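Local structure of SGT1 (Saccharomyces cerevisiae, 5AN3) at residues C47-Y52 / A62-A67; A13-K18 / L41-A46; L7-K12 / L24-E29. The protein probably acts as a co-chaperone adaptor that links SKP1-containing complexes to the Hsp90 machinery, with a TPR domain suited to protein-protein contacts. All coordinates share one frame; numbering follows the deposited sequence.

Interaction 1 (C47-Y52 / A62-A67); sequences CLEKLY and ATMENA
Thr63 OG1 is gripped by two groups, Trp58 O and Ser60 OG, each through a hydrogen bond, while the methyl of the same residue packs against Leu48. With OG1 beside its own backbone N (chi1 -64°), CG2 is left to face helix 38-52. It meets Leu48 CB at 4.0 Å and also lies beside Tyr52 CB. Leu48 reaches further up the partner helix. Its CD1 comes to 3.6 Å from Asn66 CG, and the two side chains cross at about a right angle. Behind it, Leu48 CB and Ala67 CB are 4.1 Å apart, so a small residue lets the helices come close here. These are neighbouring antiparallel helices of the TPR domain; the axes of segments 47-52 and 62-67 pass 8.8 Å apart at 163°. The short segment between them supplies Trp58, which also covers Leu48. The first torsion of Met64 (chi1 -88°) puts CG over the centre of the Tyr52 ring, a CH-pi contact 3.8 Å from the ring centroid. The bend at chi2 turns SD and CE back toward Glu49. The sulfur stands above the same ring at a longer range, a Met-aromatic contact, and CE continues to Tyr52 CD2 at 3.5 Å. An alanine at Tyr52 removes the ring facing Met64 CG, so the thioether chain would probably be freer to turn and a gap open beside it. Glu49 crosses Met64 with its aliphatic part, CG lying 3.8 Å from Met64 CE. Beyond CG the extended chain carries the buried carboxylate toward helix 84-100, where a hydrogen bond to His97 ND1 satisfies OE2. On the side of helix 38-52 turned away from this contact, Lys50 O accepts a hydrogen bond from Asn66 ND2 of the second subunit.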
loop_
_atom_site.group_PDB
_atom_site.type_symbol
_atom_site.label_atom_id
_atom_site.label_comp_id
_atom_site.label_asym_id
_atom_site.label_seq_id
_atom_site.Cartn_x
_atom_site.Cartn_y
_atom_site.Cartn_z
ATOM N N CYS B 47 -7.658 -16.439 -0.895
ATOM C CA CYS B 47 -7.404 -16.074 -2.295
ATOM C C CYS B 47 -7.935 -14.694 -2.571
ATOM O O CYS B 47 -7.199 -13.858 -3.093
ATOM C CB CYS B 47 -8.029 -17.081 -3.253
ATOM S SG CYS B 47 -7.241 -18.698 -3.238
ATOM N N LEU B 48 -9.218 -14.463 -2.216
ATOM C CA LEU B 48 -9.913 -13.204 -2.450
ATOM C C LEU B 48 -9.236 -12.058 -1.722
ATOM O O LEU B 48 -9.136 -10.971 -2.289
ATOM C CB LEU B 48 -11.395 -13.301 -2.063
ATOM C CG LEU B 48 -12.264 -14.243 -2.896
ATOM C CD1 LEU B 48 -13.621 -14.321 -2.318
ATOM C CD2 LEU B 48 -12.402 -13.772 -4.313
ATOM N N GLU B 49 -8.719 -12.303 -0.512
ATOM C CA GLU B 49 -7.990 -11.286 0.246
ATOM C C GLU B 49 -6.672 -10.947 -0.469
ATOM O O GLU B 49 -6.389 -9.768 -0.607
ATOM C CB GLU B 49 -7.760 -11.724 1.693
ATOM C CG GLU B 49 -9.048 -11.733 2.506
ATOM C CD GLU B 49 -9.020 -12.394 3.872
ATOM O OE1 GLU B 49 -7.917 -12.676 4.395
ATOM O OE2 GLU B 49 -10.120 -12.628 4.423
ATOM N N LYS B 50 -5.914 -11.949 -0.987
ATOM C CA LYS B 50 -4.669 -11.733 -1.742
ATOM C C LYS B 50 -4.931 -10.940 -3.030
ATOM O O LYS B 50 -4.152 -10.035 -3.352
ATOM C CB LYS B 50 -3.988 -13.075 -2.094
ATOM C CG LYS B 50 -2.643 -13.296 -1.413
ATOM C CD LYS B 50 -1.637 -13.900 -2.401
ATOM C CE LYS B 50 -0.205 -13.629 -2.004
ATOM N N LEU B 51 -6.027 -11.283 -3.762
ATOM C CA LEU B 51 -6.415 -10.645 -5.025
ATOM C C LEU B 51 -6.795 -9.191 -4.790
ATOM O O LEU B 51 -6.388 -8.330 -5.565
ATOM C CB LEU B 51 -7.571 -11.403 -5.713
ATOM C CG LEU B 51 -7.289 -12.842 -6.175
ATOM C CD1 LEU B 51 -8.567 -13.586 -6.437
ATOM C CD2 LEU B 51 -6.440 -12.863 -7.405
ATOM N N TYR B 52 -7.530 -8.914 -3.697
ATOM C CA TYR B 52 -7.961 -7.573 -3.308
ATOM C C TYR B 52 -6.765 -6.641 -3.254
ATOM O O TYR B 52 -6.790 -5.557 -3.841
ATOM C CB TYR B 52 -8.683 -7.609 -1.951
ATOM C CG TYR B 52 -9.137 -6.253 -1.459
ATOM C CD1 TYR B 52 -10.356 -5.710 -1.872
ATOM C CD2 TYR B 52 -8.357 -5.516 -0.572
ATOM C CE1 TYR B 52 -10.780 -4.468 -1.422
ATOM C CE2 TYR B 52 -8.769 -4.266 -0.119
ATOM C CZ TYR B 52 -9.981 -3.740 -0.552
ATOM O OH TYR B 52 -10.419 -2.507 -0.119
ATOM N N ALA B 62 -16.742 -5.509 -2.913
ATOM C CA ALA B 62 -17.394 -6.767 -3.313
ATOM C C ALA B 62 -16.476 -7.966 -3.060
ATOM O O ALA B 62 -16.927 -8.948 -2.483
ATOM C CB ALA B 62 -17.788 -6.714 -4.775
ATOM N N THR B 63 -15.177 -7.863 -3.431
ATOM C CA THR B 63 -14.183 -8.910 -3.177
ATOM C C THR B 63 -14.067 -9.184 -1.663
ATOM O O THR B 63 -14.182 -10.338 -1.275
ATOM C CB THR B 63 -12.836 -8.544 -3.808
ATOM O OG1 THR B 63 -12.997 -8.488 -5.224
ATOM C CG2 THR B 63 -11.729 -9.541 -3.484
ATOM N N MET B 64 -13.909 -8.148 -0.815
ATOM C CA MET B 64 -13.781 -8.340 0.637
ATOM C C MET B 64 -15.079 -8.890 1.269
ATOM O O MET B 64 -15.001 -9.742 2.162
ATOM C CB MET B 64 -13.319 -7.044 1.338
ATOM C CG MET B 64 -11.789 -6.894 1.403
ATOM S SD MET B 64 -10.950 -8.328 2.118
ATOM C CE MET B 64 -9.377 -7.992 1.728
ATOM N N GLU B 65 -16.255 -8.440 0.769
ATOM C CA GLU B 65 -17.593 -8.883 1.183
ATOM C C GLU B 65 -17.762 -10.382 0.893
ATOM O O GLU B 65 -18.217 -11.133 1.761
ATOM C CB GLU B 65 -18.680 -8.065 0.475
ATOM N N ASN B 66 -17.314 -10.822 -0.299
ATOM C CA ASN B 66 -17.320 -12.218 -0.744
ATOM C C ASN B 66 -16.460 -13.072 0.211
ATOM O O ASN B 66 -16.923 -14.126 0.656
ATOM C CB ASN B 66 -16.820 -12.280 -2.195
ATOM C CG ASN B 66 -17.047 -13.541 -2.992
ATOM O OD1 ASN B 66 -17.465 -14.600 -2.485
ATOM N ND2 ASN B 66 -16.705 -13.463 -4.273
ATOM N N ALA B 67 -15.240 -12.589 0.567
ATOM C CA ALA B 67 -14.335 -13.264 1.504
ATOM C C ALA B 67 -15.019 -13.440 2.865
ATOM O O ALA B 67 -15.089 -14.570 3.353
ATOM C CB ALA B 67 -13.043 -12.480 1.644
#

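Interaction 2 (A13-K18 / L41-A46); sequences ALYDEK and LIFKAA
Tyr15 points the edge of its ring at the face of Phe43. The planes stand at 83° and the centroids are 5.8 Å apart, an offset edge-to-face pair. Phe43 CD1 lies in the plane of the Tyr15 ring. The nearest ring carbons are Tyr15 CE2 and Phe43 CE1, at 3.8 Å. The opposite face of Phe43 is covered by Ile42 CG2, which sits over its centre, so the phenyl ring is held between an aromatic edge and a methyl. The phenol runs on past the ring, and Tyr15 OH comes to 3.6 Å from Ala46 CB, one turn further along helix 38-52. Leu14 works beside it. Its CG is anti to the backbone N (chi1 -175°), which sends the branch across to the other helix, where CD2 touches Ala46 CB at 4.0 Å. Leu14 CG also lies over one face of the Tyr15 ring, toward the rim. Tyr11 joins both aromatics: its ring meets Tyr15 at a slant and stands edge-to-face to Phe43. The contact is small and made mainly by side chains, with Leu14 CD2 also lying against Phe43 O. Packing of helix 3-16 on helix 38-52, the next helix but one along the chain, is typical of the stacked helical hairpins of a TPR domain.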
loop_
_atom_site.group_PDB
_atom_site.type_symbol
_atom_site.label_atom_id
_atom_site.label_comp_id
_atom_site.label_asym_id
_atom_site.label_seq_id
_atom_site.Cartn_x
_atom_site.Cartn_y
_atom_site.Cartn_z
ATOM N N ALA B 13 -0.971 -23.907 -5.051
ATOM C CA ALA B 13 -1.141 -22.819 -6.020
ATOM C C ALA B 13 -1.146 -21.453 -5.323
ATOM O O ALA B 13 -0.526 -20.524 -5.829
ATOM C CB ALA B 13 -2.425 -23.008 -6.812
ATOM N N LEU B 14 -1.794 -21.348 -4.146
ATOM C CA LEU B 14 -1.894 -20.124 -3.356
ATOM C C LEU B 14 -0.618 -19.772 -2.582
ATOM O O LEU B 14 -0.158 -18.629 -2.661
ATOM C CB LEU B 14 -3.058 -20.262 -2.357
ATOM C CG LEU B 14 -3.428 -19.039 -1.485
ATOM C CD1 LEU B 14 -3.655 -17.778 -2.324
ATOM C CD2 LEU B 14 -4.646 -19.335 -0.639
ATOM N N TYR B 15 -0.085 -20.725 -1.784
ATOM C CA TYR B 15 1.029 -20.452 -0.881
ATOM C C TYR B 15 2.414 -20.796 -1.428
ATOM O O TYR B 15 3.345 -20.047 -1.139
ATOM C CB TYR B 15 0.789 -21.116 0.476
ATOM C CG TYR B 15 -0.372 -20.464 1.213
ATOM C CD1 TYR B 15 -0.278 -19.156 1.686
ATOM C CD2 TYR B 15 -1.591 -21.121 1.367
ATOM C CE1 TYR B 15 -1.353 -18.535 2.331
ATOM C CE2 TYR B 15 -2.665 -20.515 2.032
ATOM C CZ TYR B 15 -2.542 -19.218 2.508
ATOM O OH TYR B 15 -3.581 -18.589 3.165
ATOM N N ASP B 16 2.563 -21.870 -2.217
ATOM C CA ASP B 16 3.867 -22.234 -2.778
ATOM C C ASP B 16 4.083 -21.503 -4.112
ATOM O O ASP B 16 5.016 -20.700 -4.203
ATOM C CB ASP B 16 4.019 -23.760 -2.935
ATOM N N GLU B 17 3.216 -21.756 -5.130
ATOM C CA GLU B 17 3.276 -21.137 -6.468
ATOM C C GLU B 17 3.034 -19.616 -6.406
ATOM O O GLU B 17 3.475 -18.884 -7.294
ATOM C CB GLU B 17 2.250 -21.763 -7.422
ATOM C CG GLU B 17 2.537 -23.184 -7.859
ATOM C CD GLU B 17 1.387 -23.855 -8.597
ATOM O OE1 GLU B 17 1.059 -23.421 -9.725
ATOM O OE2 GLU B 17 0.815 -24.824 -8.045
ATOM N N LYS B 18 2.326 -19.157 -5.357
ATOM C CA LYS B 18 1.977 -17.765 -5.077
ATOM C C LYS B 18 1.198 -17.180 -6.281
ATOM O O LYS B 18 1.518 -16.097 -6.789
ATOM C CB LYS B 18 3.230 -16.956 -4.667
ATOM C CG LYS B 18 3.647 -17.265 -3.221
ATOM C CD LYS B 18 5.100 -17.026 -2.945
ATOM N N LEU B 41 -13.636 -23.291 1.767
ATOM C CA LEU B 41 -14.306 -22.025 2.110
ATOM C C LEU B 41 -13.325 -21.001 2.665
ATOM O O LEU B 41 -13.304 -19.847 2.230
ATOM C CB LEU B 41 -15.443 -22.242 3.143
ATOM C CG LEU B 41 -16.695 -22.986 2.667
ATOM C CD1 LEU B 41 -17.492 -23.439 3.824
ATOM C CD2 LEU B 41 -17.535 -22.135 1.763
ATOM N N ILE B 42 -12.520 -21.447 3.631
ATOM C CA ILE B 42 -11.531 -20.676 4.372
ATOM C C ILE B 42 -10.444 -20.166 3.447
ATOM O O ILE B 42 -10.101 -18.992 3.544
ATOM C CB ILE B 42 -10.988 -21.596 5.509
ATOM C CG1 ILE B 42 -11.923 -21.523 6.720
ATOM C CG2 ILE B 42 -9.520 -21.389 5.889
ATOM C CD1 ILE B 42 -11.787 -22.688 7.715
ATOM N N PHE B 43 -9.894 -21.029 2.562
ATOM C CA PHE B 43 -8.817 -20.634 1.669
ATOM C C PHE B 43 -9.310 -19.972 0.410
ATOM O O PHE B 43 -8.527 -19.231 -0.180
ATOM C CB PHE B 43 -7.869 -21.773 1.385
ATOM C CG PHE B 43 -7.056 -22.042 2.628
ATOM C CD1 PHE B 43 -6.305 -21.025 3.232
ATOM C CD2 PHE B 43 -7.080 -23.286 3.234
ATOM C CE1 PHE B 43 -5.593 -21.257 4.414
ATOM C CE2 PHE B 43 -6.354 -23.521 4.402
ATOM C CZ PHE B 43 -5.627 -22.501 4.989
ATOM N N LYS B 44 -10.606 -20.121 0.033
ATOM C CA LYS B 44 -11.121 -19.313 -1.083
ATOM C C LYS B 44 -11.143 -17.855 -0.626
ATOM O O LYS B 44 -10.757 -16.974 -1.387
ATOM C CB LYS B 44 -12.501 -19.742 -1.579
ATOM C CG LYS B 44 -12.848 -19.082 -2.908
ATOM C CD LYS B 44 -14.265 -19.342 -3.351
ATOM C CE LYS B 44 -14.720 -18.221 -4.257
ATOM N NZ LYS B 44 -16.074 -18.465 -4.806
ATOM N N ALA B 45 -11.521 -17.614 0.644
ATOM C CA ALA B 45 -11.555 -16.288 1.241
ATOM C C ALA B 45 -10.137 -15.694 1.271
ATOM O O ALA B 45 -9.993 -14.513 0.951
ATOM C CB ALA B 45 -12.170 -16.343 2.641
ATOM N N ALA B 46 -9.086 -16.532 1.571
ATOM C CA ALA B 46 -7.655 -16.152 1.565
ATOM C C ALA B 46 -7.232 -15.701 0.160
ATOM O O ALA B 46 -6.580 -14.661 0.033
ATOM C CB ALA B 46 -6.774 -17.306 2.040
#

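Interaction 3 (L7-K12 / L24-E29); sequences LKTAYK and LHLYDE
Tyr27 lays its ring across Ala10, whose CB sits 3.6 Å from the centroid of that ring and 15° off its normal. This is a CH-pi contact over the face. Tyr27 CG is anti to the carbonyl carbon (chi1 -78°), and from there the ring reaches across to helix 3-16. Leu7 closes it from another direction. Leu7 CD2 lies in the ring plane, at the edge, 3.9 Å from Tyr27 CE1, and the two side chains cross at about a right angle. The phenol end comes to the edge of the Tyr11 ring, near its plane. Tyr27 OH is 3.8 Å from Tyr11 CB, and the two tyrosines lie side by side, pointing the same way. Leu26 meets the Ala10 methyl from a second direction. Its CB is 3.8 Å from Ala10 CB, and CD1 extends along the backbone toward Thr9, touching it only loosely. Ala10 CB thus touches both Leu26 and Tyr27, and Ala10 CA comes to 5.5 Å from Leu26 CA. The axes of segments 7-12 and 24-29 run nearly antiparallel, 8.9 Å apart at their closest. Two consecutive antiparallel helices packed closely at a small residue are characteristic of the helix-turn-helix units of TPR domains.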
loop_
_atom_site.group_PDB
_atom_site.type_symbol
_atom_site.label_atom_id
_atom_site.label_comp_id
_atom_site.label_asym_id
_atom_site.label_seq_id
_atom_site.Cartn_x
_atom_site.Cartn_y
_atom_site.Cartn_z
ATOM N N LEU B 7 -7.459 -30.304 -2.771
ATOM C CA LEU B 7 -7.215 -29.256 -1.776
ATOM C C LEU B 7 -5.719 -28.975 -1.623
ATOM O O LEU B 7 -5.334 -27.827 -1.392
ATOM C CB LEU B 7 -7.796 -29.627 -0.407
ATOM C CG LEU B 7 -9.294 -29.459 -0.202
ATOM C CD1 LEU B 7 -9.763 -30.268 0.991
ATOM C CD2 LEU B 7 -9.690 -27.994 -0.075
ATOM N N LYS B 8 -4.881 -30.029 -1.731
ATOM C CA LYS B 8 -3.425 -29.946 -1.630
ATOM C C LYS B 8 -2.859 -29.160 -2.831
ATOM O O LYS B 8 -2.025 -28.274 -2.622
ATOM C CB LYS B 8 -2.803 -31.351 -1.526
ATOM N N THR B 9 -3.360 -29.440 -4.068
ATOM C CA THR B 9 -2.967 -28.765 -5.318
ATOM C C THR B 9 -3.356 -27.282 -5.248
ATOM O O THR B 9 -2.571 -26.438 -5.674
ATOM C CB THR B 9 -3.603 -29.478 -6.539
ATOM O OG1 THR B 9 -3.053 -30.782 -6.690
ATOM C CG2 THR B 9 -3.482 -28.718 -7.825
ATOM N N ALA B 10 -4.553 -26.965 -4.700
ATOM C CA ALA B 10 -5.070 -25.604 -4.549
ATOM C C ALA B 10 -4.234 -24.812 -3.534
ATOM O O ALA B 10 -3.868 -23.680 -3.829
ATOM C CB ALA B 10 -6.524 -25.646 -4.133
ATOM N N TYR B 11 -3.886 -25.425 -2.372
ATOM C CA TYR B 11 -3.038 -24.826 -1.326
ATOM C C TYR B 11 -1.655 -24.508 -1.888
ATOM O O TYR B 11 -1.116 -23.436 -1.596
ATOM C CB TYR B 11 -2.916 -25.759 -0.110
ATOM C CG TYR B 11 -2.346 -25.096 1.127
ATOM C CD1 TYR B 11 -3.175 -24.440 2.041
ATOM C CD2 TYR B 11 -0.980 -25.123 1.388
ATOM C CE1 TYR B 11 -2.656 -23.841 3.191
ATOM C CE2 TYR B 11 -0.447 -24.512 2.526
ATOM C CZ TYR B 11 -1.289 -23.872 3.425
ATOM O OH TYR B 11 -0.769 -23.263 4.548
ATOM N N LYS B 12 -1.095 -25.427 -2.706
ATOM C CA LYS B 12 0.208 -25.266 -3.353
ATOM C C LYS B 12 0.167 -24.114 -4.368
ATOM O O LYS B 12 1.149 -23.394 -4.499
ATOM C CB LYS B 12 0.670 -26.567 -4.029
ATOM N N LEU B 24 -7.799 -19.694 -6.579
ATOM C CA LEU B 24 -9.195 -19.274 -6.411
ATOM C C LEU B 24 -10.151 -20.170 -7.191
ATOM O O LEU B 24 -11.168 -20.576 -6.633
ATOM C CB LEU B 24 -9.368 -17.797 -6.857
ATOM C CG LEU B 24 -10.780 -17.263 -6.990
ATOM C CD1 LEU B 24 -11.331 -16.894 -5.657
ATOM C CD2 LEU B 24 -10.822 -16.100 -7.913
ATOM N N HIS B 25 -9.827 -20.482 -8.462
ATOM C CA HIS B 25 -10.712 -21.276 -9.313
ATOM C C HIS B 25 -10.598 -22.769 -9.008
ATOM O O HIS B 25 -11.585 -23.492 -9.178
ATOM C CB HIS B 25 -10.501 -20.941 -10.787
ATOM C CG HIS B 25 -10.803 -19.488 -11.055
ATOM N ND1 HIS B 25 -9.787 -18.569 -11.328
ATOM C CD2 HIS B 25 -11.985 -18.818 -10.972
ATOM C CE1 HIS B 25 -10.386 -17.393 -11.446
ATOM N NE2 HIS B 25 -11.708 -17.490 -11.242
ATOM N N LEU B 26 -9.442 -23.216 -8.467
ATOM C CA LEU B 26 -9.279 -24.583 -7.974
ATOM C C LEU B 26 -10.183 -24.788 -6.768
ATOM O O LEU B 26 -10.815 -25.848 -6.658
ATOM C CB LEU B 26 -7.819 -24.887 -7.619
ATOM C CG LEU B 26 -6.877 -25.025 -8.819
ATOM C CD1 LEU B 26 -5.448 -24.948 -8.385
ATOM C CD2 LEU B 26 -7.145 -26.281 -9.613
ATOM N N TYR B 27 -10.306 -23.747 -5.902
ATOM C CA TYR B 27 -11.177 -23.798 -4.724
ATOM C C TYR B 27 -12.656 -23.735 -5.126
ATOM O O TYR B 27 -13.458 -24.463 -4.536
ATOM C CB TYR B 27 -10.817 -22.708 -3.707
ATOM C CG TYR B 27 -9.596 -23.058 -2.878
ATOM C CD1 TYR B 27 -9.587 -24.178 -2.058
ATOM C CD2 TYR B 27 -8.450 -22.269 -2.915
ATOM C CE1 TYR B 27 -8.480 -24.495 -1.279
ATOM C CE2 TYR B 27 -7.327 -22.588 -2.148
ATOM C CZ TYR B 27 -7.352 -23.699 -1.327
ATOM O OH TYR B 27 -6.268 -24.022 -0.558
ATOM N N ASP B 28 -13.007 -22.927 -6.159
ATOM C CA ASP B 28 -14.369 -22.851 -6.708
ATOM C C ASP B 28 -14.829 -24.233 -7.176
ATOM O O ASP B 28 -15.960 -24.632 -6.886
ATOM C CB ASP B 28 -14.438 -21.871 -7.889
ATOM C CG ASP B 28 -14.385 -20.404 -7.525
ATOM N N GLU B 29 -13.929 -24.971 -7.877
ATOM C CA GLU B 29 -14.167 -26.324 -8.405
ATOM C C GLU B 29 -14.452 -27.300 -7.254
ATOM O O GLU B 29 -15.391 -28.086 -7.361
ATOM C CB GLU B 29 -12.981 -26.809 -9.277
#

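Interactions 1 and 3 each join consecutive antiparallel helices; interaction 2 ties helix 3-16 to helix 38-52. Helix 3-16 serves interactions 2 and 3, and helix 38-52 serves interactions 1 and 2. Interaction 1 is core: it buries the most surface, with a thioether chain over a ring and a carboxylate satisfied by His97. Interactions 2 and 3 are only partly buried; the first has a ring-on-ring pair, the second a methyl over a ring. Their centres are 7 Å apart, and Phe43 CB meets Tyr27 CZ at 3.4 Å between them. Leu24, on helix 20-33, connects interaction 3 to interaction 1 by packing on Leu48 and Leu51. Cys47 SG similarly touches Leu14 CD2 of interaction 2.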